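PDB 2OYA: macrophage receptor MARCO from Mus musculus, which probably recognises ligands at the macrophage surface through its cysteine-rich scavenger receptor domain, which carries a basic and an acidic cluster. Local coordinates for residues C30-D35 against L66-C71; V41-L46 against A97-S102; N23-T28 against S61-L66. One frame throughout, in Å; residues are numbered along the deposited sequence.

Contact 1: C30-D35 against L66-C71; sequences CDDDWD and LDNVNC
Asn68 reaches over to Asp33 with its amide: ND2 donates to OD2 at 3.1 Å, coming from above the carboxylate plane, and the two flat groups are turned 54° apart. Deeper in, Val69 lies alongside Trp34, pointing the same way, with its CB at the edge of the indole, 4.0 Å from CE3. Trp34 gets there because CG is anti to the backbone N (chi1 -179°), which sends the ring inward, where NE1 is hydrogen-bonded to Gly98 O. The backbones are joined by a hydrogen bond from Cys30 N to Leu66 O (2.8 Å) and then part around a water that donates to Cys30 O and Asp32 O and accepts from Val69 N. Two loops of the SRCR fold are thus pinned together, one following strand 25-29 and turning through a type II turn at Asp31-Trp34, the other following strand 64-66. Asp32 OD2 is modelled 2.8 Å from Asp67 OD1, an approach that like charges would probably disfavour and that is doubtful, since Asp32 has a second conformer. Asp31, Asp32 and Asp33 may contribute to the domain's acidic cluster. Farther out, the disulfides Cys30-Cys91 and Cys71-Cys81 tie both loops to the rest of the chain.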
loop_
_atom_site.group_PDB
_atom_site.type_symbol
_atom_site.label_atom_id
_atom_site.label_comp_id
_atom_site.label_asym_id
_atom_site.label_seq_id
_atom_site.Cartn_x
_atom_site.Cartn_y
_atom_site.Cartn_z
ATOM N N CYS A 30 1.365 -4.450 -7.332
ATOM C CA CYS A 30 0.607 -5.584 -7.852
ATOM C C CYS A 30 -0.005 -6.413 -6.714
ATOM O O CYS A 30 0.615 -6.573 -5.652
ATOM C CB CYS A 30 1.490 -6.450 -8.755
ATOM S SG CYS A 30 0.532 -7.752 -9.565
ATOM N N ASP A 31 -1.212 -6.938 -6.922
ATOM C CA ASP A 31 -1.897 -7.642 -5.833
ATOM C C ASP A 31 -1.436 -9.108 -5.614
ATOM O O ASP A 31 -1.993 -9.816 -4.758
ATOM C CB ASP A 31 -3.406 -7.540 -5.960
ATOM C CG ASP A 31 -3.968 -8.406 -7.096
ATOM O OD1 ASP A 31 -3.177 -9.090 -7.785
ATOM O OD2 ASP A 31 -5.213 -8.402 -7.274
ATOM N N ASP A 32 -0.427 -9.546 -6.378
ATOM C CA ASP A 32 0.126 -10.898 -6.210
ATOM C C ASP A 32 0.616 -11.057 -4.772
ATOM O O ASP A 32 1.523 -10.336 -4.357
ATOM C CB ASP A 32 1.320 -11.141 -7.145
ATOM C CG ASP A 32 0.957 -11.144 -8.625
ATOM O OD1 ASP A 32 -0.226 -11.351 -8.988
ATOM O OD2 ASP A 32 1.896 -10.955 -9.436
ATOM N N ASP A 33 0.024 -11.997 -4.028
ATOM C CA ASP A 33 0.413 -12.268 -2.600
ATOM C C ASP A 33 0.093 -11.121 -1.638
ATOM O O ASP A 33 0.533 -11.134 -0.495
ATOM C CB ASP A 33 1.915 -12.607 -2.438
ATOM C CG ASP A 33 2.337 -13.859 -3.178
ATOM O OD1 ASP A 33 1.512 -14.790 -3.344
ATOM O OD2 ASP A 33 3.534 -13.905 -3.563
ATOM N N TRP A 34 -0.665 -10.127 -2.099
ATOM C CA TRP A 34 -1.003 -8.967 -1.276
ATOM C C TRP A 34 -2.060 -9.406 -0.278
ATOM O O TRP A 34 -3.150 -9.823 -0.663
ATOM C CB TRP A 34 -1.508 -7.827 -2.150
ATOM C CG TRP A 34 -1.861 -6.558 -1.423
ATOM C CD1 TRP A 34 -3.118 -6.070 -1.164
ATOM C CD2 TRP A 34 -0.938 -5.596 -0.901
ATOM N NE1 TRP A 34 -3.030 -4.861 -0.510
ATOM C CE2 TRP A 34 -1.703 -4.548 -0.335
ATOM C CE3 TRP A 34 0.466 -5.521 -0.853
ATOM C CZ2 TRP A 34 -1.111 -3.431 0.286
ATOM C CZ3 TRP A 34 1.061 -4.406 -0.241
ATOM C CH2 TRP A 34 0.263 -3.378 0.326
ATOM N N ASP A 35 -1.721 -9.347 1.007
ATOM C CA ASP A 35 -2.621 -9.885 2.026
ATOM C C ASP A 35 -2.825 -8.899 3.195
ATOM O O ASP A 35 -2.312 -7.795 3.160
ATOM C CB ASP A 35 -2.164 -11.295 2.472
ATOM C CG ASP A 35 -0.857 -11.293 3.235
ATOM O OD1 ASP A 35 -0.307 -12.399 3.446
ATOM O OD2 ASP A 35 -0.369 -10.204 3.627
ATOM N N LEU A 66 5.947 -2.483 -6.874
ATOM C CA LEU A 66 6.044 -3.660 -5.993
ATOM C C LEU A 66 5.187 -4.831 -6.465
ATOM O O LEU A 66 4.121 -4.637 -7.051
ATOM C CB LEU A 66 5.651 -3.291 -4.561
ATOM C CG LEU A 66 6.559 -2.310 -3.815
ATOM C CD1 LEU A 66 5.940 -1.979 -2.458
ATOM C CD2 LEU A 66 7.982 -2.879 -3.674
ATOM N N ASP A 67 5.681 -6.040 -6.215
ATOM C CA ASP A 67 4.978 -7.276 -6.555
ATOM C C ASP A 67 5.447 -8.341 -5.558
ATOM O O ASP A 67 6.559 -8.247 -5.004
ATOM C CB ASP A 67 5.307 -7.691 -8.002
ATOM C CG ASP A 67 4.439 -8.825 -8.517
ATOM O OD1 ASP A 67 3.411 -9.128 -7.894
ATOM O OD2 ASP A 67 4.767 -9.385 -9.598
ATOM N N ASN A 68 4.584 -9.320 -5.305
ATOM C CA ASN A 68 4.860 -10.402 -4.355
ATOM C C ASN A 68 5.337 -9.897 -3.002
ATOM O O ASN A 68 6.294 -10.424 -2.430
ATOM C CB ASN A 68 5.846 -11.413 -4.963
ATOM C CG ASN A 68 5.376 -11.922 -6.302
ATOM O OD1 ASN A 68 5.986 -11.640 -7.336
ATOM N ND2 ASN A 68 4.242 -12.612 -6.305
ATOM N N VAL A 69 4.649 -8.866 -2.491
ATOM C CA VAL A 69 4.943 -8.371 -1.151
ATOM C C VAL A 69 4.558 -9.445 -0.125
ATOM O O VAL A 69 3.435 -9.965 -0.151
ATOM C CB VAL A 69 4.211 -7.047 -0.859
ATOM C CG1 VAL A 69 4.593 -6.502 0.526
ATOM C CG2 VAL A 69 4.525 -6.006 -1.956
ATOM N N ASN A 70 5.501 -9.769 0.759
ATOM C CA ASN A 70 5.289 -10.788 1.783
ATOM C C ASN A 70 5.744 -10.321 3.163
ATOM O O ASN A 70 6.716 -10.830 3.712
ATOM C CB ASN A 70 5.993 -12.086 1.383
ATOM C CG ASN A 70 5.176 -12.908 0.416
ATOM O OD1 ASN A 70 4.243 -13.610 0.815
ATOM N ND2 ASN A 70 5.523 -12.839 -0.864
ATOM N N CYS A 71 5.026 -9.342 3.710
ATOM C CA CYS A 71 5.322 -8.810 5.045
ATOM C C CYS A 71 4.937 -9.837 6.096
ATOM O O CYS A 71 3.988 -10.605 5.901
ATOM C CB CYS A 71 4.515 -7.540 5.326
ATOM S SG CYS A 71 4.833 -6.160 4.181
HETATM O O HOH W 1 2.043 -7.840 -3.478
HETATM O O HOH W 2 2.066 -12.138 1.744
#

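Contact 2: V41-L46 against A97-S102; sequences VFCRML and AGVECS
Cys43, tied to Cys101 by a disulfide, also offers its backbone O to the N-H of Leu46, three residues on, at 3.0 Å. No hydrogen bond passes between the two segments; what joins them is the covalent link and the apolar packing round it. The sulfurs, Cys43 SG and Cys101 SG, lie 2.0 Å apart, with a torsion of -74° about the S-S bond. At both ends SG is anti to its carbonyl carbon (chi1 -66° in Cys43), and the torsions about the two CB-SG bonds are negative as well, so the bridge is a left-handed spiral. It draws the two CA atoms, Cys43 and Cys101, to 5.4 Å.

Beside the bridge, Val99 points at the helix and brings its CB to 4.0 Å from Cys43 SG. Both its methyls meet the CD2-CE2 side of the Phe42 ring, Val99 CG2 lying 3.8 Å from Phe42 CE2, and the two side chains cross at about a right angle. The same ring turns its edge to Cys101 SG, which lies near CD2, so valine and disulfide meet the phenylalanine around the same ring atom. Ala18 of strand 17-22 touches both Phe42 and Val99, and Trp34 packs on Val99 too. On the other side of the strand, Glu100 points away from the helix and forms a salt bridge with Arg52 of the adjacent strand 51-54.

The axes of helix segment 41-45 and strand 98-101 approach to 8.7 Å and cross at -59°. A single helix laid over the sheet and stapled by a disulfide to the closing strand, at the very C-terminus of the chain, is a hallmark of the SRCR fold.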
loop_
_atom_site.group_PDB
_atom_site.type_symbol
_atom_site.label_atom_id
_atom_site.label_comp_id
_atom_site.label_asym_id
_atom_site.label_seq_id
_atom_site.Cartn_x
_atom_site.Cartn_y
_atom_site.Cartn_z
ATOM N N VAL A 41 0.834 -3.351 7.286
ATOM C CA VAL A 41 2.104 -2.612 7.244
ATOM C C VAL A 41 1.955 -1.298 6.481
ATOM O O VAL A 41 2.373 -0.237 6.968
ATOM C CB VAL A 41 3.279 -3.452 6.698
ATOM C CG1 VAL A 41 4.532 -2.589 6.580
ATOM C CG2 VAL A 41 3.524 -4.625 7.617
ATOM N N PHE A 42 1.323 -1.364 5.312
ATOM C CA PHE A 42 1.107 -0.165 4.502
ATOM C C PHE A 42 0.316 0.867 5.301
ATOM O O PHE A 42 0.712 2.030 5.374
ATOM C CB PHE A 42 0.365 -0.537 3.205
ATOM C CG PHE A 42 0.007 0.646 2.342
ATOM C CD1 PHE A 42 0.835 1.020 1.285
ATOM C CD2 PHE A 42 -1.164 1.383 2.579
ATOM C CE1 PHE A 42 0.506 2.124 0.477
ATOM C CE2 PHE A 42 -1.493 2.488 1.790
ATOM C CZ PHE A 42 -0.645 2.856 0.729
ATOM N N CYS A 43 -0.801 0.438 5.899
ATOM C CA CYS A 43 -1.666 1.348 6.656
ATOM C C CYS A 43 -0.979 1.941 7.905
ATOM O O CYS A 43 -1.187 3.107 8.227
ATOM C CB CYS A 43 -2.973 0.648 7.034
ATOM S SG CYS A 43 -4.003 0.243 5.594
ATOM N N ARG A 44 -0.152 1.142 8.572
ATOM C CA ARG A 44 0.657 1.582 9.714
ATOM C C ARG A 44 1.552 2.758 9.338
ATOM O O ARG A 44 1.724 3.710 10.134
ATOM C CB ARG A 44 1.486 0.405 10.224
ATOM C CG ARG A 44 2.511 0.702 11.316
ATOM C CD ARG A 44 3.177 -0.610 11.741
ATOM N NE ARG A 44 2.228 -1.566 12.318
ATOM C CZ ARG A 44 2.289 -2.880 12.124
ATOM N NH1 ARG A 44 3.238 -3.395 11.341
ATOM N NH2 ARG A 44 1.389 -3.677 12.696
ATOM N N MET A 45 2.091 2.723 8.121
ATOM C CA MET A 45 2.926 3.824 7.636
ATOM C C MET A 45 2.180 5.159 7.634
ATOM O O MET A 45 2.783 6.220 7.862
ATOM C CB MET A 45 3.473 3.515 6.251
ATOM C CG MET A 45 4.430 2.335 6.232
ATOM S SD MET A 45 4.972 1.969 4.560
ATOM C CE MET A 45 6.022 3.392 4.196
ATOM N N LEU A 46 0.867 5.096 7.400
ATOM C CA LEU A 46 0.013 6.285 7.400
ATOM C C LEU A 46 -0.594 6.592 8.774
ATOM O O LEU A 46 -1.385 7.541 8.920
ATOM C CB LEU A 46 -1.074 6.151 6.319
ATOM C CG LEU A 46 -0.605 6.130 4.863
ATOM C CD1 LEU A 46 -1.778 5.739 3.961
ATOM C CD2 LEU A 46 -0.050 7.485 4.461
ATOM N N ALA A 97 -3.194 -3.350 -6.230
ATOM C CA ALA A 97 -3.673 -3.670 -4.901
ATOM C C ALA A 97 -4.286 -2.436 -4.237
ATOM O O ALA A 97 -3.828 -1.309 -4.439
ATOM C CB ALA A 97 -2.518 -4.195 -4.055
ATOM N N GLY A 98 -5.323 -2.660 -3.442
ATOM C CA GLY A 98 -5.879 -1.608 -2.604
ATOM C C GLY A 98 -5.850 -1.973 -1.122
ATOM O O GLY A 98 -5.460 -3.085 -0.737
ATOM N N VAL A 99 -6.271 -1.020 -0.307
ATOM C CA VAL A 99 -6.305 -1.193 1.140
ATOM C C VAL A 99 -7.562 -0.542 1.691
ATOM O O VAL A 99 -8.058 0.443 1.124
ATOM C CB VAL A 99 -5.060 -0.550 1.845
ATOM C CG1 VAL A 99 -3.779 -1.267 1.444
ATOM C CG2 VAL A 99 -4.962 0.961 1.569
ATOM N N GLU A 100 -8.071 -1.102 2.789
ATOM C CA GLU A 100 -9.013 -0.417 3.668
ATOM C C GLU A 100 -8.260 -0.254 5.000
ATOM O O GLU A 100 -8.034 -1.232 5.714
ATOM C CB GLU A 100 -10.290 -1.247 3.883
ATOM C CG GLU A 100 -11.336 -0.519 4.751
ATOM C CD GLU A 100 -12.469 -1.428 5.214
ATOM O OE1 GLU A 100 -13.576 -1.326 4.659
ATOM O OE2 GLU A 100 -12.234 -2.256 6.120
ATOM N N CYS A 101 -7.811 0.966 5.282
ATOM C CA CYS A 101 -7.112 1.267 6.529
ATOM C C CYS A 101 -8.091 1.763 7.558
ATOM O O CYS A 101 -9.016 2.494 7.227
ATOM C CB CYS A 101 -6.058 2.361 6.323
ATOM S SG CYS A 101 -4.801 2.023 5.069
ATOM N N SER A 102 -7.866 1.391 8.816
ATOM C CA SER A 102 -8.700 1.878 9.921
ATOM C C SER A 102 -7.890 1.911 11.208
ATOM O O SER A 102 -6.801 1.337 11.264
ATOM C CB SER A 102 -9.949 1.002 10.077
ATOM O OG SER A 102 -9.586 -0.300 10.488
ATOM O OXT SER A 102 -8.303 2.520 12.205
#

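Contact 3: N23-T28 against S61-L66; sequences NNEWGT and SGNIWL
Thr28 and Ile64 form a parallel bridge, and the backbone bonds come first. Thr28 N donates to Asn63 O at 2.9 Å, and Thr28 O accepts from Trp65 N at 2.8 Å and, weakly, from Leu66 N at 3.3 Å, so one carbonyl receives two successive N-H groups.

The one clear side-chain hydrogen bond between the segments is that of the Trp65 indole. With CG anti to the carbonyl carbon (chi1 -74°), the ring swings back along strand 25-28, and NE1 donates to Glu25 O at 3.0 Å. The acceptor lies in the ring plane, although the donor stands 45° out of the carbonyl plane.

Packing is tight at Gly27, whose CA lies 3.4 Å from Trp65 CD1 and 3.1 Å from Asn63 O. Thr28 and Ile64 cross obliquely, OG1 against CG1 at 3.4 Å; that hydroxyl is hydrogen-bonded to Asp96. Tyr22 meets the Trp65 ring edge-to-face.

One water accepts from Asn63 N and ND2 and donates to Trp26 O, linking the backbone of strand 25-28 to Asn63.

Strand 64-66 pairs parallel with strand 25-29, which pairs antiparallel with strand 17-22, as part of the beta structure of the SRCR fold.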
loop_
_atom_site.group_PDB
_atom_site.type_symbol
_atom_site.label_atom_id
_atom_site.label_comp_id
_atom_site.label_asym_id
_atom_site.label_seq_id
_atom_site.Cartn_x
_atom_site.Cartn_y
_atom_site.Cartn_z
ATOM N N ASN A 23 12.065 5.927 -6.718
ATOM C CA ASN A 23 12.752 6.581 -7.833
ATOM C C ASN A 23 12.048 7.842 -8.318
ATOM O O ASN A 23 11.907 8.074 -9.525
ATOM C CB ASN A 23 13.009 5.605 -8.998
ATOM C CG ASN A 23 14.176 6.058 -9.872
ATOM O OD1 ASN A 23 15.128 6.683 -9.383
ATOM N ND2 ASN A 23 14.105 5.757 -11.161
ATOM N N ASN A 24 11.588 8.634 -7.352
ATOM C CA ASN A 24 10.992 9.966 -7.582
ATOM C C ASN A 24 9.692 9.961 -8.347
ATOM O O ASN A 24 9.341 10.962 -8.965
ATOM C CB ASN A 24 12.009 10.940 -8.204
ATOM C CG ASN A 24 13.338 10.938 -7.453
ATOM O OD1 ASN A 24 13.388 11.309 -6.292
ATOM N ND2 ASN A 24 14.399 10.466 -8.106
ATOM N N GLU A 25 8.974 8.835 -8.311
ATOM C CA GLU A 25 7.683 8.765 -8.979
ATOM C C GLU A 25 6.741 7.924 -8.158
ATOM O O GLU A 25 7.153 6.927 -7.590
ATOM C CB GLU A 25 7.820 8.098 -10.346
ATOM C CG GLU A 25 8.623 8.859 -11.379
ATOM C CD GLU A 25 8.544 8.209 -12.736
ATOM O OE1 GLU A 25 7.701 8.658 -13.540
ATOM O OE2 GLU A 25 9.305 7.249 -12.989
ATOM N N TRP A 26 5.474 8.332 -8.110
ATOM C CA TRP A 26 4.422 7.461 -7.577
ATOM C C TRP A 26 4.162 6.274 -8.493
ATOM O O TRP A 26 4.008 6.426 -9.713
ATOM C CB TRP A 26 3.115 8.244 -7.339
ATOM C CG TRP A 26 3.230 9.203 -6.201
ATOM C CD1 TRP A 26 3.381 10.562 -6.282
ATOM C CD2 TRP A 26 3.256 8.877 -4.811
ATOM N NE1 TRP A 26 3.462 11.110 -5.017
ATOM C CE2 TRP A 26 3.400 10.098 -4.096
ATOM C CE3 TRP A 26 3.157 7.674 -4.089
ATOM C CZ2 TRP A 26 3.449 10.143 -2.699
ATOM C CZ3 TRP A 26 3.219 7.722 -2.703
ATOM C CH2 TRP A 26 3.375 8.941 -2.023
ATOM N N GLY A 27 4.092 5.086 -7.886
ATOM C CA GLY A 27 3.740 3.875 -8.611
ATOM C C GLY A 27 2.875 2.983 -7.740
ATOM O O GLY A 27 2.616 3.284 -6.574
ATOM N N THR A 28 2.448 1.869 -8.315
ATOM C CA THR A 28 1.436 1.034 -7.700
ATOM C C THR A 28 2.031 -0.308 -7.222
ATOM O O THR A 28 3.236 -0.577 -7.361
ATOM C CB THR A 28 0.270 0.794 -8.678
ATOM O OG1 THR A 28 0.755 0.076 -9.824
ATOM C CG2 THR A 28 -0.384 2.142 -9.110
ATOM N N SER A 61 -1.678 3.977 -12.818
ATOM C CA SER A 61 -0.960 4.149 -14.085
ATOM C C SER A 61 0.516 4.313 -13.775
ATOM O O SER A 61 0.911 4.352 -12.602
ATOM C CB SER A 61 -1.476 5.365 -14.860
ATOM O OG SER A 61 -1.188 6.584 -14.171
ATOM N N GLY A 62 1.330 4.403 -14.824
ATOM C CA GLY A 62 2.773 4.508 -14.646
ATOM C C GLY A 62 3.396 3.241 -14.094
ATOM O O GLY A 62 2.970 2.121 -14.378
ATOM N N ASN A 63 4.426 3.428 -13.294
ATOM C CA ASN A 63 5.154 2.299 -12.776
ATOM C C ASN A 63 4.360 1.420 -11.814
ATOM O O ASN A 63 3.598 1.914 -10.990
ATOM C CB ASN A 63 6.423 2.782 -12.094
ATOM C CG ASN A 63 7.443 3.259 -13.070
ATOM O OD1 ASN A 63 8.088 2.458 -13.758
ATOM N ND2 ASN A 63 7.599 4.584 -13.157
ATOM N N ILE A 64 4.534 0.108 -11.945
ATOM C CA ILE A 64 4.115 -0.803 -10.884
ATOM C C ILE A 64 5.402 -1.081 -10.105
ATOM O O ILE A 64 6.300 -1.757 -10.594
ATOM C CB ILE A 64 3.454 -2.089 -11.441
ATOM C CG1 ILE A 64 2.195 -1.724 -12.263
ATOM C CG2 ILE A 64 3.087 -3.061 -10.292
ATOM C CD1 ILE A 64 1.668 -2.859 -13.144
ATOM N N TRP A 65 5.526 -0.506 -8.916
ATOM C CA TRP A 65 6.803 -0.626 -8.196
ATOM C C TRP A 65 7.020 -1.920 -7.418
ATOM O O TRP A 65 8.163 -2.352 -7.257
ATOM C CB TRP A 65 7.004 0.537 -7.236
ATOM C CG TRP A 65 7.358 1.864 -7.868
ATOM C CD1 TRP A 65 6.838 3.070 -7.549
ATOM C CD2 TRP A 65 8.339 2.105 -8.899
ATOM N NE1 TRP A 65 7.422 4.061 -8.312
ATOM C CE2 TRP A 65 8.351 3.496 -9.142
ATOM C CE3 TRP A 65 9.208 1.278 -9.627
ATOM C CZ2 TRP A 65 9.177 4.084 -10.105
ATOM C CZ3 TRP A 65 10.049 1.871 -10.583
ATOM C CH2 TRP A 65 10.022 3.260 -10.806
ATOM N N LEU A 66 5.947 -2.483 -6.874
ATOM C CA LEU A 66 6.044 -3.660 -5.993
ATOM C C LEU A 66 5.187 -4.831 -6.465
ATOM O O LEU A 66 4.121 -4.637 -7.051
ATOM C CB LEU A 66 5.651 -3.291 -4.561
ATOM C CG LEU A 66 6.559 -2.310 -3.815
ATOM C CD1 LEU A 66 5.940 -1.979 -2.458
ATOM C CD2 LEU A 66 7.982 -2.879 -3.674
HETATM O O HOH W 3 5.118 6.011 -12.124
HETATM O O HOH W 4 1.595 6.350 -10.834
#

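Trp34 couples contact 1 to contact 2: its NE1 is 3.0 Å from Gly98 O, a probable hydrogen bond, and its CZ2 packs 3.6 Å from Val99 CG1. Contacts 1 and 3 share Leu66, and segments 23-28 and 61-66 run on into 30-35 and 66-71, with Cys30 N 3.7 Å from Ile64 CG2. Contacts 2 and 3 do not touch; their centres are about 17 Å apart and their nearest atoms about 6 Å, so contact 1, about 13 and 14 Å from them between centres, is the one that meets both. A sulfate, probably from the crystallisation liquor, lies about 5 Å from the Ile64 side chain of contact 3.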